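PDB 3OIR: sulfate transporter sulfate transporter family protein, which probably carries sulfate or a related anion across the membrane as a SulP-family transporter, of which this chain is the STAS domain. Local coordinates for residues 30-35 against 61-66; 54-59 against 88-93. All blocks are in the same frame, centred on the assembly; numbering follows the deposited sequence. Where two conformers were deposited one is given.

Contact 1. Residues 30-35 against 61-66; sequences NGPFFF and RVPVID. With FMT (formic acid), chain E; FMT (formic acid), chain C.
Phe33 and Ile65 are paired across two loops by a single beta bridge, their CA atoms 4.5 Å apart. Phe33 N donates to Val64 O at 3.0 Å, with an N-H...O angle of 177°; the return bond, Asp66 N to Phe33 O, is weak. From this bridge their side chains run side by side, Phe33 CD1 3.7 Å from Ile65 CD1. CG of Phe33 (chi1 -169°) and CG1 of Ile65 both lie anti to the backbone N, which keeps them abreast. A second cluster forms round Val64: its CG2 touches Pro32 CB at 3.7 Å and Phe34 CZ at 3.5 Å, while Pro32 CB lies over one face of the Phe34 ring, offset toward its rim. Asp66 CB approaches Phe34 CD1 at 3.6 Å, the carboxylate turned 60° from the ring; its OD1 caps Gly69 N, and OD2 accepts a hydrogen bond from a water. At the far end Arg61 NH1 hydrogen-bonds a formic acid, probably from the crystallisation liquor, and NH2 forms a salt bridge with Glu28. An alanine in place of Phe33 would probably keep the backbone bridge but leave Ile65 CD1 without its aromatic neighbour and open a gap toward Met59. Outward, Phe33 packs on Ala38 and Leu41 of helix 35-41 and Leu73 of helix 67-83, and Ile65 on Leu96 and Ala99 of helix 94-102.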
ATOM      1  N   ASN A  30      -6.075   3.382   8.758  0.50 17.71           N
ATOM      2  CA  ASN A  30      -6.427   4.294   9.820  0.50 18.91           C
ATOM      3  C   ASN A  30      -5.558   4.283  11.095  0.50 19.28           C
ATOM      4  O   ASN A  30      -5.782   5.110  11.985  0.50 18.44           O
ATOM      5  CB  ASN A  30      -7.883   4.047  10.214  0.50 19.23           C
ATOM      6  CG  ASN A  30      -8.013   2.928  11.216  0.50 19.54           C
ATOM      7  OD1 ASN A  30      -7.193   2.008  11.250  0.50 19.14           O
ATOM      8  ND2 ASN A  30      -9.028   3.007  12.048  0.50 20.57           N
ATOM      9  N   GLY A  31      -4.609   3.352  11.218  1.00 19.44           N
ATOM     10  CA  GLY A  31      -3.786   3.302  12.444  1.00 20.22           C
ATOM     11  C   GLY A  31      -3.041   1.997  12.533  1.00 19.19           C
ATOM     12  O   GLY A  31      -2.789   1.395  11.502  1.00 19.12           O
ATOM     13  N   PRO A  32      -2.700   1.530  13.758  1.00 20.08           N
ATOM     14  CA  PRO A  32      -2.028   0.234  13.895  1.00 19.37           C
ATOM     15  C   PRO A  32      -2.684  -0.840  13.041  1.00 17.53           C
ATOM     16  O   PRO A  32      -3.918  -0.921  13.018  1.00 18.33           O
ATOM     17  CB  PRO A  32      -2.209  -0.089  15.383  1.00 19.48           C
ATOM     18  CG  PRO A  32      -2.174   1.241  16.029  1.00 21.23           C
ATOM     19  CD  PRO A  32      -2.794   2.232  15.055  1.00 21.11           C
ATOM     20  N   PHE A  33      -1.877  -1.627  12.331  1.00 14.99           N
ATOM     21  CA  PHE A  33      -2.389  -2.609  11.347  1.00 13.49           C
ATOM     22  C   PHE A  33      -2.556  -3.959  12.056  1.00 13.50           C
ATOM     23  O   PHE A  33      -1.683  -4.832  11.968  1.00 13.23           O
ATOM     24  CB  PHE A  33      -1.382  -2.713  10.166  1.00 13.53           C
ATOM     25  CG  PHE A  33      -1.885  -3.456   8.989  1.00 14.37           C
ATOM     26  CD1 PHE A  33      -1.330  -3.244   7.731  1.00 17.07           C
ATOM     27  CD2 PHE A  33      -2.989  -4.372   9.117  1.00 15.17           C
ATOM     28  CE1 PHE A  33      -1.775  -3.973   6.597  1.00 17.01           C
ATOM     29  CE2 PHE A  33      -3.461  -5.047   8.001  1.00 17.87           C
ATOM     30  CZ  PHE A  33      -2.817  -4.841   6.723  1.00 16.45           C
ATOM     31  N   PHE A  34      -3.677  -4.102  12.779  1.00 13.32           N
ATOM     32  CA  PHE A  34      -4.009  -5.310  13.562  1.00 13.79           C
ATOM     33  C   PHE A  34      -5.246  -5.933  12.920  1.00 13.67           C
ATOM     34  O   PHE A  34      -5.512  -5.674  11.750  1.00 14.30           O
ATOM     35  CB  PHE A  34      -4.230  -5.021  15.067  1.00 14.17           C
ATOM     36  CG  PHE A  34      -3.052  -4.341  15.761  1.00 14.61           C
ATOM     37  CD1 PHE A  34      -1.739  -4.536  15.307  1.00 13.74           C
ATOM     38  CD2 PHE A  34      -3.258  -3.545  16.905  1.00 16.16           C
ATOM     39  CE1 PHE A  34      -0.646  -3.917  15.938  1.00 12.08           C
ATOM     40  CE2 PHE A  34      -2.173  -2.929  17.539  1.00 17.70           C
ATOM     41  CZ  PHE A  34      -0.873  -3.141  17.084  1.00 16.21           C
ATOM     42  N   PHE A  35      -6.041  -6.679  13.684  1.00 14.12           N
ATOM     43  CA  PHE A  35      -7.147  -7.440  13.084  1.00 14.23           C
ATOM     44  C   PHE A  35      -8.217  -6.565  12.434  1.00 14.49           C
ATOM     45  O   PHE A  35      -8.849  -6.987  11.436  1.00 15.45           O
ATOM     46  CB  PHE A  35      -7.770  -8.378  14.114  1.00 13.18           C
ATOM     47  CG  PHE A  35      -8.770  -7.728  14.988  1.00 15.43           C
ATOM     48  CD1 PHE A  35     -10.137  -7.814  14.689  1.00 18.61           C
ATOM     49  CD2 PHE A  35      -8.362  -7.019  16.130  1.00 15.30           C
ATOM     50  CE1 PHE A  35     -11.111  -7.184  15.527  1.00 18.69           C
ATOM     51  CE2 PHE A  35      -9.319  -6.394  16.979  1.00 17.40           C
ATOM     52  CZ  PHE A  35     -10.695  -6.472  16.660  1.00 18.73           C
ATOM     53  N   ARG A  61      -0.099   6.507   8.822  1.00 18.01           N
ATOM     54  CA  ARG A  61      -0.731   6.373  10.153  1.00 19.75           C
ATOM     55  C   ARG A  61      -0.421   5.033  10.821  1.00 19.52           C
ATOM     56  O   ARG A  61      -0.996   4.692  11.868  1.00 20.32           O
ATOM     57  CB  ARG A  61      -2.257   6.483  10.041  1.00 19.97           C
ATOM     58  CG  ARG A  61      -2.739   7.693   9.285  1.00 23.10           C
ATOM     59  CD  ARG A  61      -4.246   7.742   9.297  1.00 26.94           C
ATOM     60  NE  ARG A  61      -4.788   8.703   8.334  1.00 31.66           N
ATOM     61  CZ  ARG A  61      -6.028   9.184   8.372  1.00 36.79           C
ATOM     62  NH1 ARG A  61      -6.862   8.831   9.351  1.00 39.11           N
ATOM     63  NH2 ARG A  61      -6.441  10.048   7.445  1.00 40.12           N
ATOM     64  N   VAL A  62       0.497   4.275  10.246  1.00 18.70           N
ATOM     65  CA  VAL A  62       0.741   2.909  10.712  1.00 17.73           C
ATOM     66  C   VAL A  62       2.143   2.786  11.321  1.00 18.19           C
ATOM     67  O   VAL A  62       3.151   2.682  10.591  1.00 18.42           O
ATOM     68  CB  VAL A  62       0.582   1.913   9.556  1.00 17.46           C
ATOM     69  CG1 VAL A  62       0.676   0.479  10.061  1.00 18.04           C
ATOM     70  CG2 VAL A  62      -0.747   2.126   8.773  1.00 16.60           C
ATOM     71  N   PRO A  63       2.233   2.787  12.657  1.00 18.36           N
ATOM     72  CA  PRO A  63       3.565   2.613  13.234  1.00 18.98           C
ATOM     73  C   PRO A  63       3.957   1.152  13.492  1.00 19.00           C
ATOM     74  O   PRO A  63       5.157   0.855  13.681  1.00 19.85           O
ATOM     75  CB  PRO A  63       3.493   3.419  14.538  1.00 20.23           C
ATOM     76  CG  PRO A  63       2.042   3.373  14.937  1.00 19.28           C
ATOM     77  CD  PRO A  63       1.236   3.257  13.640  1.00 19.03           C
ATOM     78  N   VAL A  64       2.956   0.273  13.519  1.00 17.16           N
ATOM     79  CA  VAL A  64       3.116  -1.079  14.000  1.00 17.42           C
ATOM     80  C   VAL A  64       2.155  -1.963  13.254  1.00 15.88           C
ATOM     81  O   VAL A  64       1.118  -1.509  12.745  1.00 15.83           O
ATOM     82  CB  VAL A  64       2.793  -1.220  15.553  1.00 17.26           C
ATOM     83  CG1 VAL A  64       3.797  -0.489  16.386  1.00 20.21           C
ATOM     84  CG2 VAL A  64       1.395  -0.733  15.875  1.00 18.81           C
ATOM     85  N   ILE A  65       2.496  -3.236  13.201  1.00 14.52           N
ATOM     86  CA  ILE A  65       1.703  -4.232  12.454  1.00 13.43           C
ATOM     87  C   ILE A  65       1.947  -5.534  13.233  1.00 14.28           C
ATOM     88  O   ILE A  65       3.080  -5.791  13.672  1.00 15.61           O
ATOM     89  CB  ILE A  65       2.190  -4.341  10.990  1.00 13.04           C
ATOM     90  CG1 ILE A  65       1.374  -5.386  10.216  1.00 10.55           C
ATOM     91  CG2 ILE A  65       3.710  -4.667  10.945  1.00 16.76           C
ATOM     92  CD1 ILE A  65       1.582  -5.278   8.697  1.00 11.00           C
ATOM     93  N   ASP A  66       0.900  -6.328  13.464  1.00 13.11           N
ATOM     94  CA  ASP A  66       1.083  -7.581  14.194  1.00 13.96           C
ATOM     95  C   ASP A  66       1.057  -8.779  13.231  1.00 13.96           C
ATOM     96  O   ASP A  66       1.077  -8.583  12.022  1.00 15.13           O
ATOM     97  CB  ASP A  66       0.024  -7.719  15.292  1.00 13.44           C
ATOM     98  CG  ASP A  66      -1.354  -8.134  14.741  1.00 14.08           C
ATOM     99  OD1 ASP A  66      -1.685  -7.777  13.587  1.00 12.68           O
ATOM    100  OD2 ASP A  66      -2.108  -8.799  15.487  1.00 16.01           O
TER
HETATM  101  C   FMT E 603      -5.405   8.557  12.517  1.00 63.09           C
HETATM  102  O1  FMT E 603      -4.452   7.923  12.985  1.00 63.30           O
HETATM  103  O2  FMT E 603      -6.401   8.052  11.988  1.00 62.34           O
HETATM  104  C   FMT C 601      -8.507   0.999   7.154  1.00 16.97           C
HETATM  105  O1  FMT C 601      -8.210   1.429   8.258  1.00 16.92           O
HETATM  106  O2  FMT C 601      -9.015  -0.104   6.956  1.00 17.68           O
HETATM  107  O   HOH W   1      -4.766  -8.438  15.855  1.00 17.36           O

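Contact 2. Residues 54-59 against 88-93; sequences VFILRM and LLSGVS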
ATOM      1  N   VAL A  54      -2.244   0.196 -10.602  1.00 20.18           N
ATOM      2  CA  VAL A  54      -1.362   0.448  -9.448  1.00 18.62           C
ATOM      3  C   VAL A  54      -2.261   0.641  -8.234  1.00 18.15           C
ATOM      4  O   VAL A  54      -3.298   1.317  -8.328  1.00 18.62           O
ATOM      5  CB  VAL A  54      -0.448   1.717  -9.643  1.00 17.89           C
ATOM      6  CG1 VAL A  54       0.512   1.907  -8.449  1.00 17.81           C
ATOM      7  CG2 VAL A  54       0.361   1.650 -10.946  1.00 17.89           C
ATOM      8  N   PHE A  55      -1.872   0.031  -7.108  1.00 16.87           N
ATOM      9  CA  PHE A  55      -2.588   0.163  -5.861  1.00 16.18           C
ATOM     10  C   PHE A  55      -1.600   0.693  -4.834  1.00 15.34           C
ATOM     11  O   PHE A  55      -0.554   0.057  -4.594  1.00 14.74           O
ATOM     12  CB  PHE A  55      -3.147  -1.212  -5.429  1.00 16.72           C
ATOM     13  CG  PHE A  55      -4.137  -1.134  -4.299  1.00 18.38           C
ATOM     14  CD1 PHE A  55      -5.506  -1.237  -4.563  1.00 18.90           C
ATOM     15  CD2 PHE A  55      -3.714  -0.919  -2.990  1.00 19.04           C
ATOM     16  CE1 PHE A  55      -6.462  -1.140  -3.549  1.00 19.13           C
ATOM     17  CE2 PHE A  55      -4.658  -0.824  -1.934  1.00 21.50           C
ATOM     18  CZ  PHE A  55      -6.040  -0.942  -2.215  1.00 18.83           C
ATOM     19  N   ILE A  56      -1.884   1.874  -4.267  1.00 14.80           N
ATOM     20  CA  ILE A  56      -1.026   2.470  -3.258  1.00 14.13           C
ATOM     21  C   ILE A  56      -1.710   2.325  -1.898  1.00 14.31           C
ATOM     22  O   ILE A  56      -2.839   2.819  -1.689  1.00 13.63           O
ATOM     23  CB  ILE A  56      -0.754   3.981  -3.504  1.00 14.21           C
ATOM     24  CG1 ILE A  56      -0.194   4.241  -4.929  1.00 14.99           C
ATOM     25  CG2 ILE A  56       0.229   4.509  -2.391  1.00 13.15           C
ATOM     26  CD1 ILE A  56       0.117   5.738  -5.252  1.00 15.20           C
ATOM     27  N   LEU A  57      -1.025   1.632  -0.992  1.00 13.82           N
ATOM     28  CA  LEU A  57      -1.459   1.495   0.370  1.00 14.88           C
ATOM     29  C   LEU A  57      -0.729   2.571   1.195  1.00 14.51           C
ATOM     30  O   LEU A  57       0.513   2.517   1.358  1.00 14.37           O
ATOM     31  CB  LEU A  57      -1.078   0.083   0.839  1.00 15.50           C
ATOM     32  CG  LEU A  57      -1.743  -0.556   2.046  1.00 18.87           C
ATOM     33  CD1 LEU A  57      -3.282  -0.612   1.920  1.00 19.28           C
ATOM     34  CD2 LEU A  57      -1.151  -1.986   2.264  1.00 22.07           C
ATOM     35  N   ARG A  58      -1.488   3.537   1.708  1.00 13.73           N
ATOM     36  CA  ARG A  58      -0.945   4.644   2.455  1.00 14.29           C
ATOM     37  C   ARG A  58      -0.810   4.230   3.884  1.00 14.18           C
ATOM     38  O   ARG A  58      -1.816   3.882   4.549  1.00 15.13           O
ATOM     39  CB  ARG A  58      -1.835   5.889   2.374  1.00 13.39           C
ATOM     40  CG  ARG A  58      -1.848   6.476   0.945  1.00 13.37           C
ATOM     41  CD  ARG A  58      -2.372   7.885   0.940  1.00 13.33           C
ATOM     42  NE  ARG A  58      -1.453   8.782   1.633  1.00 14.77           N
ATOM     43  CZ  ARG A  58      -1.603  10.104   1.734  1.00 16.63           C
ATOM     44  NH1 ARG A  58      -2.650  10.729   1.177  1.00 17.19           N
ATOM     45  NH2 ARG A  58      -0.679  10.806   2.390  1.00 17.05           N
HETATM   46  N   MSE A  59       0.416   4.275   4.373  0.50 13.62           N
HETATM   47  CA  MSE A  59       0.713   3.718   5.696  0.50 13.42           C
HETATM   48  C   MSE A  59       1.376   4.753   6.571  0.50 13.99           C
HETATM   49  O   MSE A  59       2.128   4.399   7.481  0.50 13.89           O
HETATM   50  CB  MSE A  59       1.606   2.469   5.580  0.50 12.73           C
HETATM   51  CG  MSE A  59       1.174   1.468   4.498  0.50 11.02           C
HETATM   52 SE   MSE A  59       2.226  -0.181   4.571  0.35  5.22          SE
HETATM   53  CE  MSE A  59       1.364  -1.081   6.119  0.50  7.93           C
ATOM     54  N   LEU A  88       2.207  -0.623  -4.268  1.00 15.37           N
ATOM     55  CA  LEU A  88       3.180   0.277  -3.689  1.00 15.46           C
ATOM     56  C   LEU A  88       2.789   0.560  -2.234  1.00 14.56           C
ATOM     57  O   LEU A  88       1.605   0.628  -1.914  1.00 14.52           O
ATOM     58  CB  LEU A  88       3.236   1.597  -4.464  1.00 15.80           C
ATOM     59  CG  LEU A  88       3.429   1.533  -6.004  1.00 16.14           C
ATOM     60  CD1 LEU A  88       3.385   2.935  -6.591  1.00 16.37           C
ATOM     61  CD2 LEU A  88       4.726   0.802  -6.367  1.00 16.15           C
ATOM     62  N   LEU A  89       3.777   0.716  -1.356  1.00 14.03           N
ATOM     63  CA  LEU A  89       3.504   1.202   0.005  1.00 13.99           C
ATOM     64  C   LEU A  89       3.998   2.619   0.099  1.00 14.59           C
ATOM     65  O   LEU A  89       5.086   2.920  -0.375  1.00 16.60           O
ATOM     66  CB  LEU A  89       4.242   0.369   1.049  1.00 14.32           C
ATOM     67  CG  LEU A  89       4.141  -1.141   0.900  1.00 15.19           C
ATOM     68  CD1 LEU A  89       4.853  -1.765   2.075  1.00 17.36           C
ATOM     69  CD2 LEU A  89       2.674  -1.595   0.829  1.00 16.41           C
ATOM     70  N   SER A  90       3.206   3.506   0.686  0.50 14.58           N
ATOM     71  CA  SER A  90       3.662   4.881   0.879  0.50 14.85           C
ATOM     72  C   SER A  90       3.568   5.272   2.341  0.50 15.04           C
ATOM     73  O   SER A  90       2.789   4.671   3.087  0.50 15.34           O
ATOM     74  CB  SER A  90       2.844   5.833   0.029  0.50 14.59           C
ATOM     75  OG  SER A  90       1.513   5.914   0.494  0.50 15.68           O
ATOM     76  N   GLY A  91       4.341   6.285   2.734  1.00 15.11           N
ATOM     77  CA  GLY A  91       4.339   6.776   4.126  1.00 16.40           C
ATOM     78  C   GLY A  91       4.921   5.773   5.111  1.00 16.53           C
ATOM     79  O   GLY A  91       4.572   5.781   6.281  1.00 17.52           O
ATOM     80  N   VAL A  92       5.805   4.905   4.643  1.00 17.22           N
ATOM     81  CA  VAL A  92       6.407   3.886   5.517  1.00 17.34           C
ATOM     82  C   VAL A  92       7.515   4.498   6.390  1.00 18.08           C
ATOM     83  O   VAL A  92       8.576   4.954   5.880  1.00 18.16           O
ATOM     84  CB  VAL A  92       6.972   2.696   4.705  1.00 17.64           C
ATOM     85  CG1 VAL A  92       7.603   1.639   5.637  1.00 15.30           C
ATOM     86  CG2 VAL A  92       5.884   2.093   3.841  1.00 16.79           C
ATOM     87  N   SER A  93       7.265   4.519   7.705  1.00 17.99           N
ATOM     88  CA  SER A  93       8.240   5.059   8.663  1.00 19.05           C
ATOM     89  C   SER A  93       9.425   4.098   8.799  1.00 19.01           C
ATOM     90  O   SER A  93       9.338   2.936   8.419  1.00 17.79           O
ATOM     91  CB  SER A  93       7.600   5.224  10.048  1.00 19.04           C
ATOM     92  OG  SER A  93       7.219   3.953  10.567  1.00 18.51           O
TER
HETATM   93  O   HOH W   2       4.543   4.149   8.725  1.00 19.77           O
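Strands 54-58 and 86-90 are the two parallel strands of a right-handed beta-alpha-beta unit whose helix is 67-83, and this contact is the seam where they pair. The segment axes approach to 4.7 Å at 29°, and Ile56, Leu57 and Arg58 pair with Leu88, Leu89 and Ser90. The bonds pass alternately between the strands: Leu88 N gives to Phe55 O, Leu57 N to Leu88 O at 3.0 Å (170° at the hydrogen), Ser90 N to Leu57 O, and Met59 N to Ser90 O at 2.7 Å. The last bond carries the pairing one residue beyond strand 54-58. On the face of Ile56 and Leu88, Leu88 CD1 lies 3.6 Å from Val54 CG1 and farther from Ile56 CG1. Ser90 OG sits on the same face, 3.5 Å from Ile56 CG2 and 3.4 Å from Arg58 CG; in the conformer given it is buried with no hydrogen-bond partner in the model. Arg58 sends its guanidinium to Thr15 and to the carbonyl of Asp13, its chain bent at chi3 (67°). On the opposite face Leu57 CD2 and Leu89 CD2 run alongside at 4.1 Å, and the selenium of Met59, a selenomethionine, rests 4.0 Å from Leu89 CD1. Gly91 follows the strand with a positive phi, which favours glycine, and a water accepts from Ser93 N and probably donates to Met59 O. Helix 118-130 packs on the Ile56 face and Leu100 of helix 94-102 on Leu89, the layered alpha/beta build of a STAS domain.

In the fold
The two contacts interleave along the chain: strand 54-58 of contact 2 leads into loop 61-66 of contact 1, whose other half, 30-35, follows strand 24-28. Contact 2 is nearly all buried, its centre about 4 Å from that of the chain, and rests on a parallel ladder with mainly aliphatic side chains on both faces, Arg58 and Ser90 being on the Ile56 side. Contact 1 lies about 13 Å from the chain centre, partly exposed, with one bridge in place of a ladder, aromatic and proline packing, and charged groups and crystallisation formic acid at its exposed end. They meet where Phe33 CD1 lies 3.8 Å from Met59 CE, so the loops' buried side continues the sheet's apolar packing.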